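Local coordinates for protein putative NADH Oxidase (Clostridium acetobutylicum, PDB 3E10) that binds flavin mononucleotide and, as a member of the nitroreductase family, probably catalyses flavin-dependent oxidation and reduction, at residues Ile74-Asp79 against Lys137-Ile142. Residues are numbered along the deposited sequence; the frame is centred on the assembly and turned at random.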
ATOM      1  N   ILE B  74      -2.426 -13.419  -9.280  1.00  7.47           N
ATOM      2  CA  ILE B  74      -3.566 -12.974  -8.467  1.00  8.31           C
ATOM      3  C   ILE B  74      -4.044 -11.650  -9.061  1.00  6.92           C
ATOM      4  O   ILE B  74      -3.289 -10.670  -9.093  1.00  7.82           O
ATOM      5  CB  ILE B  74      -3.206 -12.807  -6.966  1.00  8.06           C
ATOM      6  CG1 ILE B  74      -2.549 -14.090  -6.426  1.00  8.50           C
ATOM      7  CG2 ILE B  74      -4.487 -12.422  -6.157  1.00  8.25           C
ATOM      8  CD1 ILE B  74      -1.969 -13.963  -4.973  1.00 10.84           C
ATOM      9  N   VAL B  75      -5.281 -11.650  -9.564  1.00  6.64           N
ATOM     10  CA  VAL B  75      -5.901 -10.424 -10.063  1.00  5.80           C
ATOM     11  C   VAL B  75      -6.642  -9.751  -8.903  1.00  5.97           C
ATOM     12  O   VAL B  75      -7.496 -10.363  -8.289  1.00  7.61           O
ATOM     13  CB  VAL B  75      -6.851 -10.696 -11.242  1.00  6.92           C
ATOM     14  CG1 VAL B  75      -7.396  -9.373 -11.863  1.00  7.02           C
ATOM     15  CG2 VAL B  75      -6.177 -11.545 -12.330  1.00  9.02           C
ATOM     16  N   LEU B  76      -6.305  -8.487  -8.635  1.00  6.10           N
ATOM     17  CA  LEU B  76      -6.931  -7.696  -7.580  1.00  6.90           C
ATOM     18  C   LEU B  76      -7.993  -6.826  -8.242  1.00  5.24           C
ATOM     19  O   LEU B  76      -7.715  -6.126  -9.203  1.00  6.31           O
ATOM     20  CB  LEU B  76      -5.898  -6.806  -6.875  1.00  5.74           C
ATOM     21  CG  LEU B  76      -5.148  -7.456  -5.709  1.00  7.00           C
ATOM     22  CD1 LEU B  76      -4.276  -8.590  -6.169  1.00  8.93           C
ATOM     23  CD2 LEU B  76      -4.324  -6.402  -4.955  1.00  7.23           C
ATOM     24  N   LEU B  77      -9.191  -6.864  -7.653  1.00  6.05           N
ATOM     25  CA  LEU B  77     -10.351  -6.164  -8.134  1.00  6.43           C
ATOM     26  C   LEU B  77     -11.036  -5.482  -6.967  1.00  6.83           C
ATOM     27  O   LEU B  77     -10.890  -5.935  -5.844  1.00  6.60           O
ATOM     28  CB  LEU B  77     -11.336  -7.168  -8.760  1.00  9.09           C
ATOM     29  CG  LEU B  77     -10.835  -8.278  -9.715  1.00 11.19           C
ATOM     30  CD1 LEU B  77     -11.916  -9.395  -9.788  1.00 17.23           C
ATOM     31  CD2 LEU B  77     -10.680  -7.708 -11.048  1.00 12.46           C
ATOM     32  N   ALA B  78     -11.821  -4.444  -7.252  1.00  6.88           N
ATOM     33  CA  ALA B  78     -12.632  -3.806  -6.233  1.00  5.95           C
ATOM     34  C   ALA B  78     -14.079  -3.783  -6.670  1.00  6.95           C
ATOM     35  O   ALA B  78     -14.368  -3.574  -7.837  1.00  9.64           O
ATOM     36  CB  ALA B  78     -12.165  -2.368  -5.985  1.00  8.80           C
ATOM     37  N   ASP B  79     -14.985  -3.967  -5.729  1.00  7.43           N
ATOM     38  CA  ASP B  79     -16.420  -3.966  -6.013  1.00  7.05           C
ATOM     39  C   ASP B  79     -17.034  -2.627  -5.595  1.00  7.17           C
ATOM     40  O   ASP B  79     -16.996  -2.255  -4.418  1.00  8.63           O
ATOM     41  CB  ASP B  79     -17.071  -5.082  -5.218  1.00  8.03           C
ATOM     42  CG  ASP B  79     -18.551  -5.233  -5.498  1.00 10.65           C
ATOM     43  OD1 ASP B  79     -19.120  -4.432  -6.273  1.00  8.69           O
ATOM     44  OD2 ASP B  79     -19.152  -6.160  -4.915  1.00 12.18           O
ATOM     45  N   LYS B 137     -14.208  -3.700 -10.619  1.00  8.20           N
ATOM     46  CA  LYS B 137     -13.189  -2.873 -11.233  1.00  7.00           C
ATOM     47  C   LYS B 137     -11.817  -3.486 -11.099  1.00  6.66           C
ATOM     48  O   LYS B 137     -11.351  -3.726  -9.971  1.00  8.15           O
ATOM     49  CB  LYS B 137     -13.155  -1.521 -10.525  1.00  8.75           C
ATOM     50  CG  LYS B 137     -14.529  -0.831 -10.608  1.00 11.48           C
ATOM     51  CD  LYS B 137     -14.503   0.580 -10.018  1.00 14.58           C
ATOM     52  CE  LYS B 137     -13.671   1.569 -10.834  1.00 20.03           C
ATOM     53  NZ  LYS B 137     -14.292   1.903 -12.162  1.00 23.69           N
ATOM     54  N   PRO B 138     -11.162  -3.743 -12.236  1.00  7.05           N
ATOM     55  CA  PRO B 138      -9.787  -4.230 -12.154  1.00  7.56           C
ATOM     56  C   PRO B 138      -8.841  -3.230 -11.511  1.00  6.77           C
ATOM     57  O   PRO B 138      -8.926  -2.037 -11.772  1.00  9.13           O
ATOM     58  CB  PRO B 138      -9.396  -4.439 -13.605  1.00  9.36           C
ATOM     59  CG  PRO B 138     -10.682  -4.514 -14.367  1.00 10.77           C
ATOM     60  CD  PRO B 138     -11.645  -3.698 -13.633  1.00  7.09           C
ATOM     61  N   PHE B 139      -7.966  -3.732 -10.648  1.00  6.22           N
ATOM     62  CA  PHE B 139      -6.972  -2.897  -9.988  1.00  5.97           C
ATOM     63  C   PHE B 139      -5.539  -3.176 -10.466  1.00  4.63           C
ATOM     64  O   PHE B 139      -4.848  -2.291 -10.971  1.00  5.67           O
ATOM     65  CB  PHE B 139      -7.055  -3.001  -8.465  1.00  5.12           C
ATOM     66  CG  PHE B 139      -5.999  -2.168  -7.781  1.00  5.65           C
ATOM     67  CD1 PHE B 139      -6.076  -0.792  -7.792  1.00  6.98           C
ATOM     68  CD2 PHE B 139      -4.870  -2.748  -7.218  1.00  7.23           C
ATOM     69  CE1 PHE B 139      -5.102  -0.021  -7.191  1.00  5.48           C
ATOM     70  CE2 PHE B 139      -3.870  -1.960  -6.633  1.00  7.00           C
ATOM     71  CZ  PHE B 139      -3.983  -0.618  -6.616  1.00  6.33           C
ATOM     72  N   CYS B 140      -5.093  -4.421 -10.320  1.00  4.93           N
ATOM     73  CA  CYS B 140      -3.759  -4.805 -10.743  1.00  5.17           C
ATOM     74  C   CYS B 140      -3.710  -6.319 -10.853  1.00  5.71           C
ATOM     75  O   CYS B 140      -4.657  -7.014 -10.455  1.00  7.63           O
ATOM     76  CB  CYS B 140      -2.674  -4.297  -9.780  1.00  5.50           C
ATOM     77  SG  CYS B 140      -2.487  -5.233  -8.239  1.00  7.36           S
ATOM     78  N   VAL B 141      -2.608  -6.816 -11.382  1.00  5.96           N
ATOM     79  CA  VAL B 141      -2.295  -8.248 -11.325  1.00  5.77           C
ATOM     80  C   VAL B 141      -0.970  -8.383 -10.607  1.00  6.79           C
ATOM     81  O   VAL B 141      -0.070  -7.581 -10.820  1.00  7.96           O
ATOM     82  CB  VAL B 141      -2.204  -8.872 -12.721  1.00  7.08           C
ATOM     83  CG1 VAL B 141      -1.832 -10.357 -12.628  1.00  8.19           C
ATOM     84  CG2 VAL B 141      -3.490  -8.654 -13.539  1.00  8.12           C
ATOM     85  N   ILE B 142      -0.857  -9.402  -9.736  1.00  6.55           N
ATOM     86  CA  ILE B 142       0.422  -9.745  -9.102  1.00  7.10           C
ATOM     87  C   ILE B 142       0.856 -11.124  -9.616  1.00  7.17           C
ATOM     88  O   ILE B 142       0.115 -12.095  -9.480  1.00  7.55           O
ATOM     89  CB  ILE B 142       0.325  -9.698  -7.578  1.00  8.09           C
ATOM     90  CG1 ILE B 142      -0.019  -8.263  -7.101  1.00  7.52           C
ATOM     91  CG2 ILE B 142       1.667 -10.134  -6.930  1.00  9.06           C
ATOM     92  CD1 ILE B 142      -0.330  -8.129  -5.683  1.00  8.71           C
TER
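Ile74 and Ile142 face each other as a hydrogen-bonded antiparallel pair, joined by two backbone bonds, of which Ile142 N to Ile74 O, at 2.8 Å, is nearly straight (171°). One residue on, Val75 sits opposite Val141 as a non-hydrogen-bonded pair. The two valines adopt the same rotamer, and of their branches beside the backbone N, Val75 CG2 meets Val141 CG2 obliquely at 4.1 Å, on the face of the sheet where Leu126 of helix 120-129 also touches Val141.

Leu76 marks the break in regularity. Its N donates to Cys140 O, while Leu76 O takes two donors from successive residues: Phe139 N at 2.8 Å and, weakly, Cys140 N. This is a classic beta bulge, with Phe139 as the extra residue, so that Phe139 and Cys140 both face Leu76. The Phe139 ring presents its edge to Leu76 CB, with Phe139 CD2 4.2 Å away, while Cys140 SG, held between its own N and carbonyl carbon (chi1 77°), lies 3.9 Å from Leu76 CD2. The other methyl, CD1, reaches diagonally across to Ile142 CD1 on the partner strand. Met93 of helix 89-106 packs against both Leu76 and Phe139.

Past the bulge the register has moved by one: Leu77 is opposite Pro138, resting Leu77 CD2 on Pro138 CA at 3.8 Å, and Tyr168 of the second subunit packs on this leucine. Ala78 and Lys137 close the ladder with reciprocal backbone bonds.

Strands 72-79 and 136-145 are the central pair of the antiparallel sheet of the nitroreductase fold, flanked by helices, and their bulge lies close to the flavin site, with the Phe139 side chain about 6 Å from a bound FMN.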